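Local coordinates for protein myosin-I heavy chain (Dictyostelium discoideum, PDB 5EJY) that works as an actin-based ATPase motor in the early steps of phagocytosis and in adhesion, its tail carrying the MyTH4-FERM unit described here, at residues P3-D8 with K141-F146; Y14-Y19 with I105-I110; P422-F427 with K445-V450; F427-N432 with L477-G482. One frame throughout, in Å; residues are numbered along the deposited sequence.

The chain is a MyTH4-FERM unit of the myosin tail. Near the N terminus, interaction 1 opens at P3-D8 and closes at K141-F146. Interaction 2, Y14-Y19 with I105-I110, is nested inside that loop. The two touch, with K144 packing on Y14. Both tie the N-terminal segment to helices of the MyTH4 part. In the FERM part, interaction 3 opens at P422-F427 and interaction 4 at F427-N432, so they share F427. Interaction 3 closes at K445-V450 and interaction 4 at L477-G482, which makes the two loops cross. The former joins the loop leading into strand 426-432 to edge strand 445-450 of the same sheet; the latter joins two sheets. The centres of interactions 1 and 3 are about 56 Å apart.

Interaction 1 (P3-D8 with K141-F146); sequences PQILND and KLIKYF
L6 lies against the aliphatic stem of K144, with its CD1 on CD of the lysine at 3.4 Å. This is tighter than ordinary carbon-carbon contact. The other branch, L6 CD2, rests 3.5 Å from the backbone oxygen K144 O. The two methyls therefore meet both the side chain and the backbone of the same residue. The K144 chain is bent at its second torsion (chi2 -111°), and the bend carries its CD to the leucine. One residue back, I5 touches I143. The methyl I5 CG2 sits 4.1 Å from I143 CG1 and 4.2 Å from I143 CD1. The two isoleucines cross at about a right angle. I143 CG1 stands anti to its backbone N (chi1 -172°), and this turns the longer branch toward I5.

P3-D8 is an irregular segment, neither helix nor strand. It runs past the first turn of helix 143-155 in the MyTH4 part of the tail. L6 also packs on A147 and A148 further along that helix, and I5 reaches L174 of helix 161-180. Several polar groups of the segment bond to other residues: K151 NZ hydrogen-bonds Q4 OE1 and L6 O and forms a salt bridge with D8, while Y171 OH bonds I5 N. Between P3-D8 and K141-F146 themselves, the contact is van der Waals packing, made chiefly by methyls and the lysine's methylenes.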
# COMPACT_ATOMS: atom_id res chain seq x y z
N PRO A 3 -3.86 17.00 -16.31
CA PRO A 3 -4.26 17.17 -17.72
C PRO A 3 -5.67 16.65 -17.98
O PRO A 3 -6.05 15.59 -17.48
CB PRO A 3 -3.24 16.31 -18.47
CG PRO A 3 -2.71 15.36 -17.47
CD PRO A 3 -2.70 16.11 -16.17
N GLN A 4 -6.45 17.41 -18.74
CA GLN A 4 -7.80 16.99 -19.09
C GLN A 4 -7.75 15.69 -19.89
O GLN A 4 -6.80 15.43 -20.63
CB GLN A 4 -8.50 18.08 -19.91
CG GLN A 4 -8.72 19.36 -19.14
CD GLN A 4 -9.71 19.20 -18.01
OE1 GLN A 4 -10.72 18.52 -18.16
NE2 GLN A 4 -9.41 19.80 -16.87
N ILE A 5 -8.78 14.86 -19.72
CA ILE A 5 -8.92 13.67 -20.53
C ILE A 5 -9.47 14.13 -21.88
O ILE A 5 -9.18 13.55 -22.93
CB ILE A 5 -9.90 12.67 -19.88
CG1 ILE A 5 -9.36 12.20 -18.53
CG2 ILE A 5 -10.12 11.47 -20.79
CD1 ILE A 5 -10.46 11.80 -17.55
N LEU A 6 -10.26 15.20 -21.83
CA LEU A 6 -10.90 15.77 -23.00
C LEU A 6 -11.06 17.27 -22.81
O LEU A 6 -11.54 17.72 -21.76
CB LEU A 6 -12.28 15.14 -23.20
CG LEU A 6 -12.90 15.35 -24.58
CD1 LEU A 6 -12.01 14.69 -25.61
CD2 LEU A 6 -14.29 14.77 -24.62
N ASN A 7 -10.68 18.06 -23.81
CA ASN A 7 -10.92 19.50 -23.78
C ASN A 7 -12.40 19.86 -23.91
O ASN A 7 -13.16 19.13 -24.56
CB ASN A 7 -10.13 20.20 -24.88
CG ASN A 7 -8.64 20.03 -24.73
OD1 ASN A 7 -8.11 20.07 -23.61
ND2 ASN A 7 -7.95 19.82 -25.85
N ASP A 8 -12.81 20.98 -23.32
CA ASP A 8 -14.20 21.41 -23.43
C ASP A 8 -14.62 21.48 -24.90
O ASP A 8 -15.77 21.21 -25.24
CB ASP A 8 -14.42 22.78 -22.76
CG ASP A 8 -14.54 22.69 -21.24
OD1 ASP A 8 -14.86 21.60 -20.71
OD2 ASP A 8 -14.33 23.73 -20.57
N LYS A 141 -11.30 3.10 -27.01
CA LYS A 141 -12.38 3.21 -28.00
C LYS A 141 -13.60 3.95 -27.46
O LYS A 141 -14.40 4.47 -28.23
CB LYS A 141 -12.80 1.81 -28.49
CG LYS A 141 -11.68 1.02 -29.13
CD LYS A 141 -10.84 1.89 -30.05
N LEU A 142 -13.73 4.01 -26.14
CA LEU A 142 -14.91 4.62 -25.55
C LEU A 142 -14.59 5.82 -24.67
O LEU A 142 -15.46 6.65 -24.41
CB LEU A 142 -15.69 3.57 -24.75
CG LEU A 142 -16.90 4.00 -23.91
CD1 LEU A 142 -18.04 4.59 -24.77
CD2 LEU A 142 -17.39 2.81 -23.10
N ILE A 143 -13.35 5.93 -24.21
CA ILE A 143 -13.05 6.88 -23.15
C ILE A 143 -13.38 8.35 -23.48
O ILE A 143 -13.78 9.08 -22.60
CB ILE A 143 -11.61 6.79 -22.65
CG1 ILE A 143 -11.41 7.67 -21.42
CG2 ILE A 143 -10.63 7.11 -23.78
CD1 ILE A 143 -10.19 7.29 -20.59
N LYS A 144 -13.18 8.77 -24.72
CA LYS A 144 -13.51 10.16 -25.08
C LYS A 144 -15.01 10.42 -25.05
O LYS A 144 -15.45 11.50 -24.64
CB LYS A 144 -12.93 10.51 -26.45
CG LYS A 144 -11.43 10.35 -26.53
CD LYS A 144 -10.71 11.68 -26.65
CE LYS A 144 -9.36 11.52 -27.33
NZ LYS A 144 -8.60 12.80 -27.39
N TYR A 145 -15.81 9.44 -25.46
CA TYR A 145 -17.25 9.59 -25.42
C TYR A 145 -17.72 9.65 -23.98
O TYR A 145 -18.60 10.43 -23.63
CB TYR A 145 -17.94 8.42 -26.13
CG TYR A 145 -17.62 8.35 -27.60
CD1 TYR A 145 -18.35 9.11 -28.52
CD2 TYR A 145 -16.60 7.54 -28.07
CE1 TYR A 145 -18.05 9.05 -29.88
CE2 TYR A 145 -16.30 7.48 -29.42
CZ TYR A 145 -17.03 8.23 -30.32
OH TYR A 145 -16.74 8.17 -31.66
N PHE A 146 -17.11 8.83 -23.12
CA PHE A 146 -17.52 8.80 -21.73
C PHE A 146 -17.07 10.08 -21.05
O PHE A 146 -17.79 10.64 -20.24
CB PHE A 146 -16.99 7.56 -20.99
CG PHE A 146 -17.36 7.55 -19.54
CD1 PHE A 146 -18.68 7.38 -19.17
CD2 PHE A 146 -16.41 7.77 -18.56
CE1 PHE A 146 -19.05 7.41 -17.82
CE2 PHE A 146 -16.78 7.81 -17.21
CZ PHE A 146 -18.09 7.62 -16.85

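Interaction 2 (Y14-Y19 with I105-I110); sequences YSFYDY and IYCQLI
The sulfur of C107 touches two aromatic rings, F16 and Y19. F16 CZ lies 3.7 Å from C107 SG, and Y19 CE1 comes closer, at 3.5 Å. Both are sulfur-aromatic contacts, but they differ in approach. The sulfur meets F16 at the ring edge, in the ring plane. It meets the Y19 ring obliquely, 64° off the normal. F16 and I110 reach toward each other from opposite directions. I110 CG2 lies over one face of the F16 ring, offset toward the rim, as a CH-pi contact, 3.9 Å from the centroid and 21° off the normal. The tip of the other branch, I110 CD1, touches the same ring at F16 CE1, 3.7 Å away. F16 therefore has I110 on a face and C107 at an edge. Its CG is anti to the backbone N (chi1 -170°), which sends the ring across to helix 102-112.

F16 and Y19 are three residues apart and face that helix together, just as C107 and I110 do in return. Y19 also meets Y145, and I110 touches F146, both on helix 143-155. This is helix-to-helix packing, here between the short N-terminal helix 16-23 and helix 102-112 of the all-helical MyTH4 bundle.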
# COMPACT_ATOMS: atom_id res chain seq x y z
N TYR A 14 -17.49 14.27 -29.56
CA TYR A 14 -17.63 12.90 -29.10
C TYR A 14 -18.99 12.69 -28.46
O TYR A 14 -19.16 12.86 -27.26
CB TYR A 14 -16.50 12.54 -28.14
CG TYR A 14 -15.15 12.50 -28.81
CD1 TYR A 14 -14.69 11.34 -29.42
CD2 TYR A 14 -14.34 13.62 -28.85
CE1 TYR A 14 -13.46 11.30 -30.04
CE2 TYR A 14 -13.11 13.59 -29.47
CZ TYR A 14 -12.68 12.42 -30.07
OH TYR A 14 -11.46 12.37 -30.69
N SER A 15 -19.95 12.31 -29.28
CA SER A 15 -21.31 12.12 -28.82
C SER A 15 -21.60 10.63 -28.68
O SER A 15 -21.43 9.88 -29.64
CB SER A 15 -22.30 12.74 -29.81
OG SER A 15 -23.62 12.36 -29.47
N PHE A 16 -22.07 10.22 -27.50
CA PHE A 16 -22.38 8.81 -27.27
C PHE A 16 -23.41 8.28 -28.26
O PHE A 16 -23.44 7.09 -28.54
CB PHE A 16 -22.87 8.58 -25.83
CG PHE A 16 -22.99 7.12 -25.46
CD1 PHE A 16 -21.85 6.32 -25.36
CD2 PHE A 16 -24.23 6.54 -25.22
CE1 PHE A 16 -21.95 4.99 -25.02
CE2 PHE A 16 -24.33 5.21 -24.88
CZ PHE A 16 -23.19 4.42 -24.78
N TYR A 17 -24.26 9.17 -28.77
CA TYR A 17 -25.21 8.79 -29.81
C TYR A 17 -24.50 8.07 -30.95
O TYR A 17 -24.96 7.03 -31.42
CB TYR A 17 -25.91 10.04 -30.37
CG TYR A 17 -26.83 9.76 -31.54
CD1 TYR A 17 -28.13 9.33 -31.33
CD2 TYR A 17 -26.39 9.94 -32.85
CE1 TYR A 17 -28.97 9.09 -32.38
CE2 TYR A 17 -27.24 9.69 -33.92
CZ TYR A 17 -28.54 9.27 -33.67
OH TYR A 17 -29.41 9.01 -34.70
N ASP A 18 -23.39 8.63 -31.40
CA ASP A 18 -22.66 8.05 -32.52
C ASP A 18 -22.00 6.74 -32.12
O ASP A 18 -22.03 5.78 -32.87
CB ASP A 18 -21.61 9.03 -33.03
CG ASP A 18 -22.22 10.24 -33.71
OD1 ASP A 18 -23.28 10.07 -34.35
OD2 ASP A 18 -21.66 11.35 -33.59
N TYR A 19 -21.41 6.71 -30.93
CA TYR A 19 -20.75 5.49 -30.46
C TYR A 19 -21.77 4.35 -30.37
O TYR A 19 -21.52 3.25 -30.85
CB TYR A 19 -20.11 5.70 -29.08
CG TYR A 19 -19.54 4.43 -28.51
CD1 TYR A 19 -20.35 3.53 -27.85
CD2 TYR A 19 -18.19 4.11 -28.65
CE1 TYR A 19 -19.85 2.34 -27.33
CE2 TYR A 19 -17.68 2.92 -28.14
CZ TYR A 19 -18.52 2.05 -27.47
OH TYR A 19 -18.04 0.87 -26.96
N ILE A 105 -19.75 -2.48 -19.45
CA ILE A 105 -20.15 -1.93 -18.17
C ILE A 105 -20.39 -0.43 -18.24
O ILE A 105 -21.42 0.07 -17.78
CB ILE A 105 -19.11 -2.25 -17.06
CG1 ILE A 105 -19.03 -3.77 -16.82
CG2 ILE A 105 -19.43 -1.50 -15.76
CD1 ILE A 105 -17.68 -4.23 -16.25
N TYR A 106 -19.46 0.31 -18.84
CA TYR A 106 -19.65 1.76 -18.89
C TYR A 106 -20.89 2.14 -19.72
O TYR A 106 -21.59 3.07 -19.36
CB TYR A 106 -18.41 2.45 -19.46
CG TYR A 106 -17.35 2.77 -18.42
CD1 TYR A 106 -17.45 3.90 -17.62
CD2 TYR A 106 -16.26 1.92 -18.24
CE1 TYR A 106 -16.48 4.19 -16.67
CE2 TYR A 106 -15.28 2.22 -17.29
CZ TYR A 106 -15.40 3.36 -16.52
OH TYR A 106 -14.44 3.67 -15.58
N CYS A 107 -21.14 1.42 -20.80
CA CYS A 107 -22.30 1.72 -21.65
C CYS A 107 -23.59 1.47 -20.90
O CYS A 107 -24.56 2.20 -21.08
CB CYS A 107 -22.28 0.89 -22.94
SG CYS A 107 -21.10 1.43 -24.14
N GLN A 108 -23.62 0.42 -20.08
CA GLN A 108 -24.80 0.15 -19.26
C GLN A 108 -25.06 1.27 -18.27
O GLN A 108 -26.22 1.60 -17.99
CB GLN A 108 -24.67 -1.18 -18.51
CG GLN A 108 -24.65 -2.40 -19.41
CD GLN A 108 -24.63 -3.71 -18.62
OE1 GLN A 108 -24.97 -3.74 -17.44
NE2 GLN A 108 -24.23 -4.79 -19.28
N LEU A 109 -24.00 1.85 -17.72
CA LEU A 109 -24.16 2.94 -16.74
C LEU A 109 -24.55 4.26 -17.41
O LEU A 109 -25.35 5.04 -16.87
CB LEU A 109 -22.88 3.12 -15.91
CG LEU A 109 -22.45 1.84 -15.19
CD1 LEU A 109 -21.12 2.02 -14.45
CD2 LEU A 109 -23.54 1.35 -14.23
N ILE A 110 -23.98 4.53 -18.58
CA ILE A 110 -24.40 5.69 -19.37
C ILE A 110 -25.88 5.56 -19.68
O ILE A 110 -26.66 6.48 -19.43
CB ILE A 110 -23.61 5.79 -20.67
CG1 ILE A 110 -22.13 6.06 -20.37
CG2 ILE A 110 -24.19 6.90 -21.58
CD1 ILE A 110 -21.20 5.79 -21.53

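Interaction 3 (P422-F427 with K445-V450); sequences PYPKNF and KMLESV
Y423 and E448 cross at about a right angle, with the phenol ring and the carboxylate plane turned 61° apart. The carboxylate comes to the edge of the ring, and OE1 lies near the ring plane. Y423 OH donates to E448 OE1 over 2.4 Å. That is very short for a hydrogen bond, and the exact length should be taken with caution. The second oxygen, E448 OE2, is 3.2 Å from Y423 OH, but the angle there is poor and it is not bonded. E448 is extended beyond CG, and its CG is anti to the backbone N (chi1 -173°). This lets the carboxylate reach the phenol from edge strand 445-450. The preceding residue, P422, lies over one face of the Y423 ring, offset toward the rim, with its CG 3.9 Å above the plane.

Strands 426-432 and 445-450 are not neighbours in their antiparallel sheet, because strand 435-440 runs between them. L447 and E448 both face I438 of that middle strand and form a classic beta bulge. The bulge points both of their side chains toward P422-F427. This sheet probably belongs to the last lobe of the FERM part, whose layout fits the PH/PTB-like fold of FERM F3 lobes. Y423 also packs on I438, bridging the gap over the middle strand.

L447 supplies the apolar half of the contact. Its CD1 and P424 CD reach toward each other, 3.7 Å apart. The same methyl lies at the edge of the Y423 ring, 4.3 Å from Y423 CD1 and well away from the hydroxyl.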
# COMPACT_ATOMS: atom_id res chain seq x y z
N PRO A 422 30.25 -20.99 1.44
CA PRO A 422 30.78 -21.03 2.81
C PRO A 422 29.87 -20.52 3.91
O PRO A 422 30.10 -20.86 5.07
CB PRO A 422 32.02 -20.14 2.74
CG PRO A 422 31.75 -19.22 1.62
CD PRO A 422 30.94 -19.98 0.62
N TYR A 423 28.87 -19.70 3.58
CA TYR A 423 28.05 -19.05 4.61
C TYR A 423 27.14 -20.02 5.33
O TYR A 423 26.76 -21.05 4.77
CB TYR A 423 27.22 -17.93 3.98
CG TYR A 423 27.95 -17.28 2.84
CD1 TYR A 423 29.05 -16.48 3.07
CD2 TYR A 423 27.56 -17.51 1.53
CE1 TYR A 423 29.73 -15.89 2.03
CE2 TYR A 423 28.24 -16.93 0.48
CZ TYR A 423 29.33 -16.13 0.74
OH TYR A 423 30.01 -15.56 -0.31
N PRO A 424 26.78 -19.69 6.57
CA PRO A 424 25.75 -20.40 7.33
C PRO A 424 24.41 -20.34 6.60
O PRO A 424 24.19 -19.41 5.82
CB PRO A 424 25.68 -19.61 8.64
CG PRO A 424 27.01 -18.96 8.76
CD PRO A 424 27.40 -18.61 7.36
N LYS A 425 23.55 -21.31 6.87
CA LYS A 425 22.27 -21.43 6.17
C LYS A 425 21.41 -20.20 6.39
O LYS A 425 20.71 -19.75 5.48
CB LYS A 425 21.50 -22.66 6.66
CG LYS A 425 19.99 -22.52 6.45
CD LYS A 425 19.21 -23.72 6.97
CE LYS A 425 17.71 -23.46 6.86
NZ LYS A 425 16.89 -24.58 7.41
N ASN A 426 21.44 -19.69 7.61
CA ASN A 426 20.67 -18.50 7.95
C ASN A 426 21.61 -17.31 8.07
O ASN A 426 22.60 -17.36 8.78
CB ASN A 426 19.90 -18.70 9.26
CG ASN A 426 19.00 -19.91 9.21
OD1 ASN A 426 17.86 -19.85 8.75
ND2 ASN A 426 19.51 -21.04 9.70
N PHE A 427 21.29 -16.24 7.34
CA PHE A 427 22.13 -15.06 7.37
C PHE A 427 21.25 -13.82 7.15
O PHE A 427 20.04 -13.93 6.94
CB PHE A 427 23.21 -15.14 6.29
CG PHE A 427 22.67 -15.33 4.90
CD1 PHE A 427 22.29 -16.59 4.45
CD2 PHE A 427 22.52 -14.25 4.04
CE1 PHE A 427 21.79 -16.77 3.16
CE2 PHE A 427 22.01 -14.41 2.76
CZ PHE A 427 21.65 -15.68 2.31
N LYS A 445 28.96 -10.83 12.98
CA LYS A 445 30.06 -10.48 12.10
C LYS A 445 29.67 -10.45 10.63
O LYS A 445 28.90 -11.30 10.17
CB LYS A 445 31.23 -11.46 12.29
CG LYS A 445 31.78 -11.47 13.70
CD LYS A 445 32.97 -12.40 13.83
CE LYS A 445 33.54 -12.36 15.23
NZ LYS A 445 34.78 -13.18 15.32
N MET A 446 30.20 -9.47 9.91
CA MET A 446 30.10 -9.41 8.46
C MET A 446 30.99 -10.48 7.86
O MET A 446 32.12 -10.69 8.31
CB MET A 446 30.56 -8.05 7.95
CG MET A 446 29.67 -6.89 8.36
SD MET A 446 28.07 -6.95 7.51
CE MET A 446 27.23 -5.54 8.26
N LEU A 447 30.49 -11.15 6.82
CA LEU A 447 31.22 -12.26 6.21
C LEU A 447 31.76 -11.91 4.84
O LEU A 447 32.82 -12.39 4.44
CB LEU A 447 30.32 -13.49 6.12
CG LEU A 447 29.83 -14.07 7.44
CD1 LEU A 447 28.98 -15.29 7.16
CD2 LEU A 447 31.00 -14.41 8.37
N GLU A 448 31.03 -11.07 4.11
CA GLU A 448 31.40 -10.74 2.74
C GLU A 448 30.66 -9.50 2.29
O GLU A 448 29.53 -9.26 2.70
CB GLU A 448 31.04 -11.91 1.81
CG GLU A 448 31.53 -11.74 0.38
CD GLU A 448 31.65 -13.08 -0.34
OE1 GLU A 448 31.87 -14.11 0.34
OE2 GLU A 448 31.51 -13.09 -1.59
N SER A 449 31.31 -8.69 1.45
CA SER A 449 30.67 -7.52 0.86
C SER A 449 30.48 -7.73 -0.63
O SER A 449 31.44 -7.66 -1.41
CB SER A 449 31.48 -6.25 1.10
OG SER A 449 30.92 -5.15 0.38
N VAL A 450 29.25 -8.02 -1.04
CA VAL A 450 28.94 -8.29 -2.43
C VAL A 450 28.71 -6.99 -3.19
O VAL A 450 28.06 -6.07 -2.68
CB VAL A 450 27.72 -9.23 -2.54
CG1 VAL A 450 27.37 -9.48 -3.99
CG2 VAL A 450 28.02 -10.55 -1.81

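Interaction 4 (F427-N432 with L477-G482); sequences FVLALN and LQAFTG
F427 CZ touches both A479 and L477. A479 CB lies 4.1 Å from it, at the ring edge and near the ring plane. L477 CD2 approaches the same F427 CZ obliquely, at 4.2 Å. On the same strand as F427, L429 adds a second contact to the alanine. Its CD1 is 4.2 Å from A479 CB. The small methyl of A479 is therefore met by both an aromatic rim and a leucine branch. All of these distances are those of easy van der Waals packing between carbons.

The ring of F427 is set by its first torsion. CG lies between the backbone N and the carbonyl carbon (chi1 57°), and this brings the end of the ring toward L477 and A479. The other branch of L429, CD2, lies in the plane of the F427 ring at its edge, so L429 also packs against the rim of the ring.

The strands belong to different sheets and cross steeply. The axes of segments 427-432 and 477-480 approach to 9.5 Å, and their directions differ by 100°. This crossing is consistent with the two roughly orthogonal sheets and C-terminal helix of a PH/PTB-like F3 lobe, as in other FERM domains. L477 and A479 both point into the apolar core between the strands.

Further out, C414 of strand 410-415 packs on F427 and L429. I438 of strand 435-440 touches L429 and L477 alike. Helix 484-499 closes over the strand, with L487 on L429 and L490 on L431.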
# COMPACT_ATOMS: atom_id res chain seq x y z
N PHE A 427 21.29 -16.24 7.34
CA PHE A 427 22.13 -15.06 7.37
C PHE A 427 21.25 -13.82 7.15
O PHE A 427 20.04 -13.93 6.94
CB PHE A 427 23.21 -15.14 6.29
CG PHE A 427 22.67 -15.33 4.90
CD1 PHE A 427 22.29 -16.59 4.45
CD2 PHE A 427 22.52 -14.25 4.04
CE1 PHE A 427 21.79 -16.77 3.16
CE2 PHE A 427 22.01 -14.41 2.76
CZ PHE A 427 21.65 -15.68 2.31
N VAL A 428 21.88 -12.66 7.22
CA VAL A 428 21.17 -11.40 7.00
C VAL A 428 21.87 -10.73 5.83
O VAL A 428 23.10 -10.77 5.72
CB VAL A 428 21.28 -10.50 8.25
CG1 VAL A 428 20.90 -9.05 7.94
CG2 VAL A 428 20.40 -11.06 9.38
N LEU A 429 21.10 -10.18 4.91
CA LEU A 429 21.68 -9.27 3.93
C LEU A 429 21.50 -7.86 4.47
O LEU A 429 20.38 -7.43 4.76
CB LEU A 429 21.03 -9.41 2.56
CG LEU A 429 21.33 -10.73 1.83
CD1 LEU A 429 20.75 -10.74 0.43
CD2 LEU A 429 22.85 -10.95 1.78
N ALA A 430 22.61 -7.16 4.66
CA ALA A 430 22.58 -5.79 5.12
C ALA A 430 23.04 -4.91 3.97
O ALA A 430 24.22 -4.92 3.61
CB ALA A 430 23.49 -5.62 6.34
N LEU A 431 22.11 -4.18 3.35
CA LEU A 431 22.44 -3.38 2.17
C LEU A 431 22.61 -1.90 2.51
O LEU A 431 21.80 -1.30 3.22
CB LEU A 431 21.41 -3.56 1.05
CG LEU A 431 21.26 -4.95 0.41
CD1 LEU A 431 20.50 -5.87 1.35
CD2 LEU A 431 20.57 -4.87 -0.94
N ASN A 432 23.70 -1.31 2.00
CA ASN A 432 23.94 0.12 2.16
C ASN A 432 24.67 0.61 0.92
O ASN A 432 24.81 -0.14 -0.05
CB ASN A 432 24.71 0.40 3.45
CG ASN A 432 26.03 -0.35 3.53
OD1 ASN A 432 26.63 -0.66 2.51
ND2 ASN A 432 26.48 -0.65 4.74
N LEU A 477 24.65 -16.77 -5.43
CA LEU A 477 24.06 -17.03 -4.14
C LEU A 477 22.56 -16.88 -4.33
O LEU A 477 22.09 -15.79 -4.67
CB LEU A 477 24.55 -16.02 -3.09
CG LEU A 477 23.73 -15.93 -1.79
CD1 LEU A 477 23.64 -17.26 -1.05
CD2 LEU A 477 24.30 -14.86 -0.86
N GLN A 478 21.81 -17.97 -4.19
CA GLN A 478 20.36 -17.88 -4.31
C GLN A 478 19.82 -17.65 -2.92
O GLN A 478 19.67 -18.59 -2.12
CB GLN A 478 19.74 -19.13 -4.95
CG GLN A 478 18.22 -19.00 -5.10
CD GLN A 478 17.59 -20.18 -5.80
OE1 GLN A 478 18.18 -21.25 -5.89
NE2 GLN A 478 16.37 -19.99 -6.30
N ALA A 479 19.58 -16.38 -2.62
CA ALA A 479 19.12 -15.97 -1.31
C ALA A 479 17.60 -16.07 -1.20
O ALA A 479 16.88 -15.30 -1.83
CB ALA A 479 19.56 -14.52 -1.01
N PHE A 480 17.13 -17.03 -0.41
CA PHE A 480 15.71 -17.17 -0.13
C PHE A 480 15.29 -16.20 0.95
O PHE A 480 15.98 -16.02 1.94
CB PHE A 480 15.38 -18.60 0.29
CG PHE A 480 15.58 -19.60 -0.81
CD1 PHE A 480 14.61 -19.78 -1.78
CD2 PHE A 480 16.76 -20.31 -0.90
CE1 PHE A 480 14.79 -20.68 -2.81
CE2 PHE A 480 16.96 -21.23 -1.94
CZ PHE A 480 15.97 -21.41 -2.89
N THR A 481 14.14 -15.57 0.75
CA THR A 481 13.67 -14.58 1.70
C THR A 481 12.16 -14.45 1.55
O THR A 481 11.62 -14.66 0.46
CB THR A 481 14.37 -13.22 1.47
OG1 THR A 481 14.00 -12.32 2.52
CG2 THR A 481 14.00 -12.63 0.10
N GLY A 482 11.48 -14.12 2.64
CA GLY A 482 10.04 -13.98 2.59
C GLY A 482 9.58 -12.76 1.81
O GLY A 482 8.49 -12.76 1.23